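Side-chain contacts in type IV pilus biogenesis protein PilB (Streptococcus sanguinis, PDB 7B7P), which acts as a bimodular minor type IV pilin with a direct role in adhesion, joining a pilin part to a von Willebrand factor A-like module that binds magnesium: residues S39-S44 with K145-A150; D103-S108 with K134-K139; S199-K204 with A404-F409; A289-S294 with L325-S330. All blocks are in the same frame, centred on the assembly; numbering follows the deposited sequence.

Contact 1. Residues S39-S44 with K145-A150; sequences SKFKGS and KGIAIA
A classic beta bulge leads into strand 148-152 of the mixed sheet in the N-terminal, pilin part of the chain, and its two residues, Ile147 and Ala148, are the ones that meet Phe41. Both bulge residues face Leu36 of the neighbouring strand 32-36, with which they share backbone hydrogen bonds. Phe41 stands in the loop that follows that same strand, so the loop folds back over the bulge. The side chains meet through carbon alone, and no hydrogen bond joins the segments. Ala148 CB nestles against the near part of the aromatic side chain, 3.5 Å from Phe41 CD2 and 3.7 Å from Phe41 CB, approaching the ring at a slant. The ring lies there because Phe41 CG is anti to the backbone N (chi1 -174°), which swings it alongside the alanine methyl. Ile147 touches with the end of its longer branch: CD1 lies near the ring plane at the edge, 4.2 Å from Phe41 CD2. Ile147 CG1 is wedged between its own backbone N and carbonyl carbon (chi1 41°), and this sends CD1 toward the loop. Leu48 and Tyr54 also pack on Phe41, which is buried. The same CD1 methyl rests 3.9 Å from Phe41 O, while Gly43 N stands 3.6 Å above one face of the Phe41 ring, offset toward the rim.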
loop_
_atom_site.group_PDB
_atom_site.type_symbol
_atom_site.label_atom_id
_atom_site.label_comp_id
_atom_site.label_asym_id
_atom_site.label_seq_id
_atom_site.Cartn_x
_atom_site.Cartn_y
_atom_site.Cartn_z
ATOM N N SER A 39 3.841 24.101 0.071
ATOM C CA SER A 39 4.962 23.566 0.834
ATOM C C SER A 39 6.053 23.015 -0.081
ATOM O O SER A 39 7.238 23.075 0.270
ATOM C CB SER A 39 4.467 22.491 1.806
ATOM O OG SER A 39 4.660 21.187 1.286
ATOM N N LYS A 40 5.686 22.497 -1.259
ATOM C CA LYS A 40 6.656 22.009 -2.232
ATOM C C LYS A 40 6.761 22.904 -3.467
ATOM O O LYS A 40 7.288 22.463 -4.491
ATOM C CB LYS A 40 6.334 20.574 -2.653
ATOM C CG LYS A 40 6.344 19.569 -1.515
ATOM C CD LYS A 40 6.685 18.164 -1.999
ATOM C CE LYS A 40 7.581 17.450 -0.985
ATOM N NZ LYS A 40 7.958 16.067 -1.410
ATOM N N PHE A 41 6.266 24.142 -3.399
ATOM C CA PHE A 41 6.522 25.127 -4.449
ATOM C C PHE A 41 6.281 26.523 -3.889
ATOM O O PHE A 41 5.209 26.795 -3.340
ATOM C CB PHE A 41 5.640 24.883 -5.683
ATOM C CG PHE A 41 5.968 25.777 -6.843
ATOM C CD1 PHE A 41 7.001 25.462 -7.706
ATOM C CD2 PHE A 41 5.249 26.939 -7.060
ATOM C CE1 PHE A 41 7.308 26.288 -8.768
ATOM C CE2 PHE A 41 5.547 27.769 -8.118
ATOM C CZ PHE A 41 6.576 27.442 -8.975
ATOM N N LYS A 42 7.281 27.403 -4.022
ATOM C CA LYS A 42 7.189 28.763 -3.496
ATOM C C LYS A 42 7.576 29.825 -4.523
ATOM O O LYS A 42 7.702 31.001 -4.163
ATOM C CB LYS A 42 8.069 28.920 -2.244
ATOM C CG LYS A 42 8.082 27.702 -1.318
ATOM C CD LYS A 42 7.224 27.960 -0.083
ATOM C CE LYS A 42 7.662 27.130 1.113
ATOM N NZ LYS A 42 7.453 27.865 2.388
ATOM N N GLY A 43 7.731 29.451 -5.790
ATOM C CA GLY A 43 8.425 30.267 -6.772
ATOM C C GLY A 43 9.762 29.612 -7.040
ATOM O O GLY A 43 9.849 28.382 -7.004
ATOM N N SER A 44 10.799 30.394 -7.331
ATOM C CA SER A 44 12.162 29.931 -7.085
ATOM C C SER A 44 12.590 28.637 -7.786
ATOM O O SER A 44 11.913 28.134 -8.688
ATOM C CB SER A 44 12.323 29.755 -5.571
ATOM O OG SER A 44 13.199 28.687 -5.255
ATOM N N LYS A 145 -4.715 25.149 -0.881
ATOM C CA LYS A 145 -5.229 25.469 -2.207
ATOM C C LYS A 145 -4.638 24.602 -3.318
ATOM O O LYS A 145 -5.385 24.073 -4.149
ATOM C CB LYS A 145 -4.972 26.945 -2.527
ATOM C CG LYS A 145 -6.066 27.579 -3.361
ATOM C CD LYS A 145 -5.617 28.929 -3.918
ATOM C CE LYS A 145 -6.747 29.958 -3.897
ATOM N NZ LYS A 145 -7.078 30.412 -2.512
ATOM N N GLY A 146 -3.321 24.466 -3.395
ATOM C CA GLY A 146 -2.778 23.722 -4.521
ATOM C C GLY A 146 -2.550 24.597 -5.739
ATOM O O GLY A 146 -3.420 24.732 -6.606
ATOM N N ILE A 147 -1.359 25.179 -5.817
ATOM C CA ILE A 147 -1.102 26.355 -6.627
ATOM C C ILE A 147 -0.010 26.099 -7.655
ATOM O O ILE A 147 0.575 27.033 -8.181
ATOM C CB ILE A 147 -0.753 27.556 -5.727
ATOM C CG1 ILE A 147 0.163 27.120 -4.578
ATOM C CG2 ILE A 147 -2.014 28.173 -5.168
ATOM C CD1 ILE A 147 1.620 27.033 -4.949
ATOM N N ALA A 148 0.278 24.833 -7.932
ATOM C CA ALA A 148 1.417 24.487 -8.763
ATOM C C ALA A 148 1.314 23.021 -9.143
ATOM O O ALA A 148 0.566 22.256 -8.530
ATOM C CB ALA A 148 2.737 24.760 -8.043
ATOM N N ILE A 149 2.083 22.641 -10.155
ATOM C CA ILE A 149 2.089 21.289 -10.693
ATOM C C ILE A 149 3.536 20.860 -10.897
ATOM O O ILE A 149 4.408 21.676 -11.208
ATOM C CB ILE A 149 1.299 21.185 -12.038
ATOM C CG1 ILE A 149 -0.196 20.924 -11.820
ATOM C CG2 ILE A 149 1.883 20.138 -12.955
ATOM C CD1 ILE A 149 -1.056 21.189 -13.061
ATOM N N ALA A 150 3.785 19.565 -10.709
ATOM C CA ALA A 150 5.041 18.930 -11.072
ATOM C C ALA A 150 4.744 17.764 -11.999
ATOM O O ALA A 150 3.769 17.036 -11.791
ATOM C CB ALA A 150 5.787 18.448 -9.835
#

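Contact 2. Residues D103-S108 with K134-K139; sequences DNRLIS and KQVFSK
Arg105 and Val136 make the closer-fitting half of this surface contact through aliphatic carbon alone: Arg105 CG lies 4.0 Å from Val136 CG1, the two side chains meeting at about a right angle. Val136 CG1 stands between its own backbone N and carbonyl carbon (chi1 63°), the branch turned to the arginine stem. Leu131, Thr97 and Ile33 pack on the same valine, while Arg105 is exposed. The bend of the arginine chain at chi2 (-79°) carries the guanidinium away from the valine, Arg105 NE being already 5.0 Å from Val136 CG1. Asp103 and Lys134 form the looser, solvent-facing part. Lys134 reaches to the residue just before strand 104-112, its CE 3.8 Å from Asp103 O. The charged ends do not close on each other, for Asp103 OD2 and Lys134 NZ stay 6.0 Å apart; any attraction between them is probably weak and screened by water. No hydrogen bond crosses from one segment to the other. The Arg105 backbone bonds to Leu131; its strand, 104-112, is the middle one of the three-stranded antiparallel sheet, whereas Val136 begins edge strand 136-139 of the mixed sheet. The contact is therefore sheet-to-sheet packing through side chains, between two sheets of the pilin part that are not joined here by strand pairing.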
loop_
_atom_site.group_PDB
_atom_site.type_symbol
_atom_site.label_atom_id
_atom_site.label_comp_id
_atom_site.label_asym_id
_atom_site.label_seq_id
_atom_site.Cartn_x
_atom_site.Cartn_y
_atom_site.Cartn_z
ATOM N N ASP A 103 -12.530 7.483 -20.361
ATOM C CA ASP A 103 -11.309 7.026 -19.706
ATOM C C ASP A 103 -10.264 8.135 -19.522
ATOM O O ASP A 103 -9.077 7.828 -19.356
ATOM C CB ASP A 103 -10.705 5.858 -20.493
ATOM C CG ASP A 103 -10.631 6.140 -21.988
ATOM O OD1 ASP A 103 -11.337 7.068 -22.453
ATOM O OD2 ASP A 103 -9.866 5.435 -22.697
ATOM N N ASN A 104 -10.671 9.404 -19.548
ATOM C CA ASN A 104 -9.761 10.526 -19.355
ATOM C C ASN A 104 -10.021 11.157 -17.998
ATOM O O ASN A 104 -11.172 11.399 -17.631
ATOM C CB ASN A 104 -9.928 11.608 -20.432
ATOM C CG ASN A 104 -9.646 11.108 -21.841
ATOM O OD1 ASN A 104 -10.449 10.381 -22.425
ATOM N ND2 ASN A 104 -8.529 11.542 -22.408
ATOM N N ARG A 105 -8.951 11.445 -17.270
ATOM C CA ARG A 105 -9.065 12.203 -16.039
ATOM C C ARG A 105 -9.194 13.680 -16.369
ATOM O O ARG A 105 -8.530 14.189 -17.280
ATOM C CB ARG A 105 -7.846 11.965 -15.146
ATOM C CG ARG A 105 -7.988 10.777 -14.203
ATOM C CD ARG A 105 -8.837 11.112 -12.963
ATOM N NE ARG A 105 -9.332 9.890 -12.335
ATOM C CZ ARG A 105 -10.384 9.813 -11.519
ATOM N NH1 ARG A 105 -11.083 10.902 -11.211
ATOM N NH2 ARG A 105 -10.736 8.636 -11.010
ATOM N N LEU A 106 -10.057 14.366 -15.635
ATOM C CA LEU A 106 -10.274 15.789 -15.829
ATOM C C LEU A 106 -9.442 16.622 -14.866
ATOM O O LEU A 106 -9.109 16.191 -13.759
ATOM C CB LEU A 106 -11.752 16.137 -15.662
ATOM C CG LEU A 106 -12.624 15.419 -16.691
ATOM C CD1 LEU A 106 -14.046 15.863 -16.562
ATOM C CD2 LEU A 106 -12.097 15.673 -18.103
ATOM N N ILE A 107 -9.114 17.834 -15.308
ATOM C CA ILE A 107 -8.424 18.815 -14.488
ATOM C C ILE A 107 -9.097 20.167 -14.688
ATOM O O ILE A 107 -9.609 20.478 -15.771
ATOM C CB ILE A 107 -6.926 18.882 -14.834
ATOM C CG1 ILE A 107 -6.174 19.749 -13.833
ATOM C CG2 ILE A 107 -6.709 19.425 -16.236
ATOM C CD1 ILE A 107 -4.691 19.800 -14.115
ATOM N N SER A 108 -9.120 20.970 -13.632
ATOM C CA SER A 108 -9.645 22.319 -13.726
ATOM C C SER A 108 -8.530 23.313 -13.437
ATOM O O SER A 108 -7.697 23.101 -12.547
ATOM C CB SER A 108 -10.839 22.528 -12.792
ATOM O OG SER A 108 -10.468 23.166 -11.598
ATOM N N LYS A 134 -3.325 8.600 -16.701
ATOM C CA LYS A 134 -4.100 8.223 -15.524
ATOM C C LYS A 134 -3.287 8.280 -14.236
ATOM O O LYS A 134 -3.821 7.971 -13.166
ATOM C CB LYS A 134 -4.688 6.815 -15.696
ATOM C CG LYS A 134 -5.649 6.683 -16.872
ATOM C CD LYS A 134 -5.024 5.879 -18.007
ATOM C CE LYS A 134 -5.559 6.312 -19.371
ATOM N NZ LYS A 134 -4.452 6.354 -20.373
ATOM N N GLN A 135 -2.015 8.664 -14.309
ATOM C CA GLN A 135 -1.182 8.823 -13.124
ATOM C C GLN A 135 -1.128 10.301 -12.761
ATOM O O GLN A 135 -0.143 10.996 -13.008
ATOM C CB GLN A 135 0.204 8.244 -13.357
ATOM C CG GLN A 135 0.180 6.777 -13.631
ATOM C CD GLN A 135 1.199 6.369 -14.660
ATOM O OE1 GLN A 135 2.167 7.091 -14.927
ATOM N NE2 GLN A 135 0.992 5.197 -15.251
ATOM N N VAL A 136 -2.226 10.762 -12.165
ATOM C CA VAL A 136 -2.374 12.110 -11.640
ATOM C C VAL A 136 -2.589 11.987 -10.138
ATOM O O VAL A 136 -3.458 11.233 -9.695
ATOM C CB VAL A 136 -3.539 12.856 -12.319
ATOM C CG1 VAL A 136 -4.864 12.156 -12.027
ATOM C CG2 VAL A 136 -3.584 14.309 -11.884
ATOM N N PHE A 137 -1.780 12.703 -9.364
ATOM C CA PHE A 137 -1.737 12.554 -7.919
ATOM C C PHE A 137 -1.788 13.925 -7.286
ATOM O O PHE A 137 -1.397 14.923 -7.898
ATOM C CB PHE A 137 -0.467 11.830 -7.460
ATOM C CG PHE A 137 -0.158 10.607 -8.260
ATOM C CD1 PHE A 137 -0.748 9.396 -7.954
ATOM C CD2 PHE A 137 0.705 10.668 -9.339
ATOM C CE1 PHE A 137 -0.468 8.258 -8.700
ATOM C CE2 PHE A 137 0.988 9.536 -10.089
ATOM C CZ PHE A 137 0.399 8.335 -9.770
ATOM N N SER A 138 -2.278 13.966 -6.057
ATOM C CA SER A 138 -2.360 15.207 -5.314
ATOM C C SER A 138 -1.475 15.118 -4.082
ATOM O O SER A 138 -1.519 14.125 -3.344
ATOM C CB SER A 138 -3.791 15.520 -4.907
ATOM O OG SER A 138 -3.786 16.545 -3.939
ATOM N N LYS A 139 -0.665 16.155 -3.880
ATOM C CA LYS A 139 0.134 16.332 -2.679
ATOM C C LYS A 139 -0.300 17.586 -1.937
ATOM O O LYS A 139 0.518 18.285 -1.345
ATOM C CB LYS A 139 1.620 16.390 -3.023
ATOM C CG LYS A 139 2.175 15.042 -3.400
ATOM C CD LYS A 139 3.695 15.011 -3.388
ATOM C CE LYS A 139 4.193 13.590 -3.180
ATOM N NZ LYS A 139 5.646 13.457 -3.426
#

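Contact 3. Residues S199-K204 with A404-F409; sequences SVIMIK and ALQKTF
Met202 and Phe409 join two neighbouring helices, 191-209 and 402-424, of the von Willebrand factor A-like alpha/beta fold, which pack on the central sheet through Phe166 of strand 162-169 and Ile368 of strand 364-370. The segments run nearly parallel, 22° apart, with axes 9.7 Å from each other. Aromatic contacts dominate. Met202 CB sits over one face of the Phe409 ring in a CH-pi contact, 4.2 Å from the centroid and 27° off the normal. The sulfur adds a Met-aromatic contact from an oblique position, Met202 SD being 5.2 Å from the same centroid. Leu405 CD1, offset toward the rim, lies 3.8 Å above the opposite face. Ser199 approaches the ring obliquely, its N lying 3.9 Å from Phe409 CE2. Van der Waals contacts of methyl groups with oxygens form a second group. With Met202 CG anti to the backbone N (chi1 162°) and further bends beyond, the methyl folds over the phenylalanine backbone, Met202 CE lying 3.3 Å from Phe409 O. At the exposed margin Ile201 CD1 rests 3.8 Å from Gln406 OE1, an oxygen that accepts a hydrogen bond from Lys198 NZ. Lys198, the residue just before segment 199-204, thus makes a hydrogen bond between the helices; none joins the two six-residue segments themselves. Other polar groups bond within their own helix: Ser199 OG to Leu195 O, and Thr408 OG1 to Ala404 O at 3.0 Å from well above the carbonyl plane, while Thr408 N also binds that oxygen.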
loop_
_atom_site.group_PDB
_atom_site.type_symbol
_atom_site.label_atom_id
_atom_site.label_comp_id
_atom_site.label_asym_id
_atom_site.label_seq_id
_atom_site.Cartn_x
_atom_site.Cartn_y
_atom_site.Cartn_z
ATOM N N SER A 199 -3.339 -16.401 -5.810
ATOM C CA SER A 199 -2.078 -15.731 -5.520
ATOM C C SER A 199 -1.072 -15.870 -6.662
ATOM O O SER A 199 -0.240 -14.972 -6.849
ATOM C CB SER A 199 -1.496 -16.234 -4.187
ATOM O OG SER A 199 -1.163 -17.607 -4.223
ATOM N N VAL A 200 -1.162 -16.940 -7.457
ATOM C CA VAL A 200 -0.441 -16.984 -8.733
ATOM C C VAL A 200 -0.807 -15.771 -9.588
ATOM O O VAL A 200 0.069 -15.069 -10.111
ATOM C CB VAL A 200 -0.727 -18.305 -9.471
ATOM C CG1 VAL A 200 -0.111 -18.283 -10.877
ATOM C CG2 VAL A 200 -0.178 -19.483 -8.688
ATOM N N ILE A 201 -2.111 -15.485 -9.713
ATOM C CA ILE A 201 -2.562 -14.284 -10.423
ATOM C C ILE A 201 -1.953 -13.029 -9.804
ATOM O O ILE A 201 -1.488 -12.126 -10.514
ATOM C CB ILE A 201 -4.101 -14.219 -10.436
ATOM C CG1 ILE A 201 -4.685 -15.390 -11.234
ATOM C CG2 ILE A 201 -4.597 -12.885 -10.991
ATOM C CD1 ILE A 201 -6.163 -15.254 -11.506
ATOM N N MET A 202 -1.944 -12.953 -8.466
ATOM C CA MET A 202 -1.457 -11.751 -7.789
ATOM C C MET A 202 0.028 -11.522 -8.064
ATOM O O MET A 202 0.475 -10.373 -8.182
ATOM C CB MET A 202 -1.736 -11.860 -6.280
ATOM C CG MET A 202 -0.939 -10.938 -5.389
ATOM S SD MET A 202 -1.235 -9.189 -5.720
ATOM C CE MET A 202 -1.372 -8.533 -4.049
ATOM N N ILE A 203 0.799 -12.607 -8.192
ATOM C CA ILE A 203 2.226 -12.493 -8.495
ATOM C C ILE A 203 2.438 -11.899 -9.890
ATOM O O ILE A 203 3.222 -10.959 -10.074
ATOM C CB ILE A 203 2.911 -13.866 -8.364
ATOM C CG1 ILE A 203 3.072 -14.267 -6.895
ATOM C CG2 ILE A 203 4.264 -13.854 -9.085
ATOM C CD1 ILE A 203 3.802 -13.257 -6.045
ATOM N N LYS A 204 1.754 -12.451 -10.900
ATOM C CA LYS A 204 1.883 -11.905 -12.247
ATOM C C LYS A 204 1.463 -10.441 -12.285
ATOM O O LYS A 204 2.073 -9.628 -12.992
ATOM C CB LYS A 204 1.062 -12.729 -13.232
ATOM C CG LYS A 204 1.537 -14.172 -13.372
ATOM C CD LYS A 204 0.402 -15.091 -13.834
ATOM C CE LYS A 204 0.920 -16.202 -14.739
ATOM N NZ LYS A 204 0.166 -17.473 -14.544
ATOM N N ALA A 404 -14.094 -12.007 -4.545
ATOM C CA ALA A 404 -13.646 -11.048 -3.547
ATOM C C ALA A 404 -12.137 -11.165 -3.338
ATOM O O ALA A 404 -11.418 -10.158 -3.310
ATOM C CB ALA A 404 -14.411 -11.268 -2.243
ATOM N N LEU A 405 -11.630 -12.391 -3.245
ATOM C CA LEU A 405 -10.197 -12.566 -3.042
ATOM C C LEU A 405 -9.403 -11.975 -4.205
ATOM O O LEU A 405 -8.467 -11.188 -3.996
ATOM C CB LEU A 405 -9.866 -14.041 -2.836
ATOM C CG LEU A 405 -8.378 -14.230 -2.530
ATOM C CD1 LEU A 405 -7.908 -13.368 -1.322
ATOM C CD2 LEU A 405 -8.040 -15.701 -2.348
ATOM N N GLN A 406 -9.790 -12.300 -5.444
ATOM C CA GLN A 406 -9.069 -11.751 -6.592
ATOM C C GLN A 406 -9.169 -10.223 -6.648
ATOM O O GLN A 406 -8.196 -9.539 -6.993
ATOM C CB GLN A 406 -9.589 -12.385 -7.874
ATOM C CG GLN A 406 -8.820 -12.004 -9.115
ATOM C CD GLN A 406 -9.451 -12.585 -10.365
ATOM O OE1 GLN A 406 -9.499 -13.806 -10.544
ATOM N NE2 GLN A 406 -9.961 -11.711 -11.228
ATOM N N LYS A 407 -10.317 -9.663 -6.271
ATOM C CA LYS A 407 -10.416 -8.211 -6.213
ATOM C C LYS A 407 -9.512 -7.628 -5.122
ATOM O O LYS A 407 -8.832 -6.616 -5.350
ATOM C CB LYS A 407 -11.868 -7.778 -6.004
ATOM C CG LYS A 407 -12.034 -6.255 -6.013
ATOM C CD LYS A 407 -13.306 -5.808 -5.309
ATOM C CE LYS A 407 -13.719 -4.391 -5.733
ATOM N NZ LYS A 407 -15.144 -4.046 -5.379
ATOM N N THR A 408 -9.503 -8.240 -3.927
ATOM C CA THR A 408 -8.629 -7.769 -2.849
ATOM C C THR A 408 -7.162 -7.819 -3.264
ATOM O O THR A 408 -6.402 -6.872 -3.011
ATOM C CB THR A 408 -8.841 -8.606 -1.583
ATOM O OG1 THR A 408 -10.207 -8.516 -1.163
ATOM C CG2 THR A 408 -7.934 -8.103 -0.463
ATOM N N PHE A 409 -6.745 -8.910 -3.912
ATOM C CA PHE A 409 -5.376 -8.978 -4.411
ATOM C C PHE A 409 -5.095 -7.850 -5.406
ATOM O O PHE A 409 -4.092 -7.133 -5.283
ATOM C CB PHE A 409 -5.116 -10.357 -5.015
ATOM C CG PHE A 409 -4.711 -11.396 -3.993
ATOM C CD1 PHE A 409 -4.044 -11.017 -2.824
ATOM C CD2 PHE A 409 -4.976 -12.744 -4.196
ATOM C CE1 PHE A 409 -3.659 -11.970 -1.879
ATOM C CE2 PHE A 409 -4.597 -13.690 -3.270
ATOM C CZ PHE A 409 -3.935 -13.302 -2.100
#

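Contact 4. Residues A289-S294 with L325-S330; sequences AYLVDS and LGYEYS
Gly326 O, which accepts a hydrogen bond from Arg331 NH2, lies 4.0 Å from Leu291 CD1 and so marks where polar and apolar parts of this contact meet. The other terminal nitrogen of that guanidinium, Arg331 NH1, bonds to Val292 O, so one arginine ties the carbonyls of both segments together. A long, weak ion pair joins Arg331 NE to Glu328 OE2. The direct touch between the segments is apolar. Leu291 CD2 comes to the edge of the Tyr327 ring, near its plane, 3.9 Å from Tyr327 CD1 and 4.1 Å from Tyr327 CE1. The two side chains meet at roughly a right angle, and the leucine fork is split: CD1 is turned to the glycine carbonyl, CD2 to the ring. Leu291 CG lies anti to its carbonyl carbon (chi1 -68°), which directs the fork at the 325-330 loop. Around it Asp260 and Arg263 of helix 258-270 and Tyr350 of helix 341-358 enclose the leucine, which is buried. One face of the Tyr327 ring has Tyr329 N 3.7 Å above it, offset toward the rim. Strand 289-291 is an edge strand of a small antiparallel sheet, paired with strand 332-335, and the loop before 332-335 folds over it. With no hydrogen bond passing directly between the segments, their polar link runs through Arg331, while the leucine-tyrosine meeting is a van der Waals touch.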
loop_
_atom_site.group_PDB
_atom_site.type_symbol
_atom_site.label_atom_id
_atom_site.label_comp_id
_atom_site.label_asym_id
_atom_site.label_seq_id
_atom_site.Cartn_x
_atom_site.Cartn_y
_atom_site.Cartn_z
ATOM N N ALA A 289 -3.702 -19.666 18.797
ATOM C CA ALA A 289 -2.416 -20.239 19.158
ATOM C C ALA A 289 -1.382 -19.121 19.273
ATOM O O ALA A 289 -1.498 -18.074 18.628
ATOM C CB ALA A 289 -1.983 -21.304 18.130
ATOM N N TYR A 290 -0.364 -19.360 20.096
ATOM C CA TYR A 290 0.737 -18.416 20.289
ATOM C C TYR A 290 1.920 -19.205 20.827
ATOM O O TYR A 290 1.764 -20.332 21.302
ATOM C CB TYR A 290 0.344 -17.255 21.231
ATOM C CG TYR A 290 -0.194 -17.732 22.594
ATOM C CD1 TYR A 290 -1.543 -18.038 22.772
ATOM C CD2 TYR A 290 0.659 -17.892 23.686
ATOM C CE1 TYR A 290 -2.022 -18.488 23.999
ATOM C CE2 TYR A 290 0.197 -18.331 24.896
ATOM C CZ TYR A 290 -1.135 -18.642 25.058
ATOM O OH TYR A 290 -1.590 -19.095 26.283
ATOM N N LEU A 291 3.115 -18.628 20.704
ATOM C CA LEU A 291 4.328 -19.222 21.258
ATOM C C LEU A 291 4.803 -18.412 22.454
ATOM O O LEU A 291 4.719 -17.183 22.445
ATOM C CB LEU A 291 5.440 -19.301 20.214
ATOM C CG LEU A 291 5.105 -20.300 19.111
ATOM C CD1 LEU A 291 6.180 -20.358 18.047
ATOM C CD2 LEU A 291 4.886 -21.650 19.727
ATOM N N VAL A 292 5.298 -19.100 23.493
ATOM C CA VAL A 292 5.885 -18.396 24.623
ATOM C C VAL A 292 7.400 -18.537 24.573
ATOM O O VAL A 292 7.963 -19.456 23.979
ATOM C CB VAL A 292 5.322 -18.845 25.991
ATOM C CG1 VAL A 292 3.837 -18.532 26.068
ATOM C CG2 VAL A 292 5.621 -20.329 26.282
ATOM N N ASP A 293 8.061 -17.553 25.160
ATOM C CA ASP A 293 9.482 -17.617 25.445
ATOM C C ASP A 293 9.745 -18.715 26.484
ATOM O O ASP A 293 8.899 -19.002 27.343
ATOM C CB ASP A 293 9.893 -16.235 25.944
ATOM C CG ASP A 293 11.370 -16.089 26.238
ATOM O OD1 ASP A 293 12.017 -17.002 26.791
ATOM O OD2 ASP A 293 11.867 -14.991 25.950
ATOM N N SER A 294 10.931 -19.329 26.416
ATOM C CA SER A 294 11.263 -20.367 27.406
ATOM C C SER A 294 11.159 -19.842 28.843
ATOM O O SER A 294 10.844 -20.605 29.766
ATOM C CB SER A 294 12.662 -20.934 27.161
ATOM O OG SER A 294 13.636 -19.900 27.057
ATOM N N LEU A 325 14.328 -18.262 15.205
ATOM C CA LEU A 325 13.019 -18.773 14.827
ATOM C C LEU A 325 12.963 -20.257 15.160
ATOM O O LEU A 325 13.664 -21.068 14.551
ATOM C CB LEU A 325 12.755 -18.510 13.347
ATOM C CG LEU A 325 13.021 -17.061 12.955
ATOM C CD1 LEU A 325 12.861 -16.919 11.457
ATOM C CD2 LEU A 325 12.099 -16.085 13.724
ATOM N N GLY A 326 12.143 -20.615 16.131
ATOM C CA GLY A 326 12.056 -22.009 16.508
ATOM C C GLY A 326 10.695 -22.323 17.070
ATOM O O GLY A 326 9.979 -21.446 17.562
ATOM N N TYR A 327 10.354 -23.603 16.998
ATOM C CA TYR A 327 9.112 -24.136 17.523
ATOM C C TYR A 327 9.415 -25.284 18.480
ATOM O O TYR A 327 10.324 -26.080 18.237
ATOM C CB TYR A 327 8.200 -24.628 16.377
ATOM C CG TYR A 327 7.014 -25.376 16.906
ATOM C CD1 TYR A 327 6.032 -24.711 17.628
ATOM C CD2 TYR A 327 6.903 -26.761 16.758
ATOM C CE1 TYR A 327 4.943 -25.392 18.157
ATOM C CE2 TYR A 327 5.814 -27.448 17.282
ATOM C CZ TYR A 327 4.838 -26.742 17.977
ATOM O OH TYR A 327 3.762 -27.387 18.515
ATOM N N GLU A 328 8.645 -25.372 19.558
ATOM C CA GLU A 328 8.638 -26.538 20.429
ATOM C C GLU A 328 7.230 -26.687 20.963
ATOM O O GLU A 328 6.606 -25.686 21.327
ATOM C CB GLU A 328 9.592 -26.416 21.636
ATOM C CG GLU A 328 11.060 -26.133 21.333
ATOM C CD GLU A 328 11.819 -25.768 22.614
ATOM O OE1 GLU A 328 11.585 -26.447 23.633
ATOM O OE2 GLU A 328 12.600 -24.788 22.619
ATOM N N TYR A 329 6.750 -27.929 21.050
ATOM C CA TYR A 329 5.395 -28.144 21.547
ATOM C C TYR A 329 5.228 -27.615 22.976
ATOM O O TYR A 329 4.145 -27.137 23.346
ATOM C CB TYR A 329 5.015 -29.632 21.464
ATOM C CG TYR A 329 3.667 -29.884 22.102
ATOM C CD1 TYR A 329 2.488 -29.577 21.422
ATOM C CD2 TYR A 329 3.568 -30.359 23.414
ATOM C CE1 TYR A 329 1.246 -29.763 22.019
ATOM C CE2 TYR A 329 2.337 -30.547 24.014
ATOM C CZ TYR A 329 1.177 -30.249 23.307
ATOM O OH TYR A 329 -0.056 -30.433 23.894
ATOM N N SER A 330 6.283 -27.672 23.793
ATOM C CA SER A 330 6.143 -27.188 25.161
ATOM C C SER A 330 5.941 -25.676 25.229
ATOM O O SER A 330 5.498 -25.164 26.261
ATOM C CB SER A 330 7.364 -27.581 25.992
ATOM O OG SER A 330 8.546 -27.271 25.288
#

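Overall arrangement
Contacts 1 and 2 belong to the pilin part and touch: their centres are 17 Å apart, and Ile149 CD1 meets Ile107 CD1 at 4.0 Å. Lys40 and Lys139 both hydrogen-bond Pro426 O through NZ, at the end of the chain that leaves helix 402-424, which carries one half of contact 3. That helix thus connects the two parts. In the von Willebrand factor A-like module, contact 4 is nested in the loop closed by contact 3, their centres 32 Å apart. In contact 3 the Phe409 side chain is about 12 Å from that of Asp284, a magnesium-binding residue; contact 4 lies away from the magnesium-binding residues. Contacts 1 and 4 are 54 Å apart between centres.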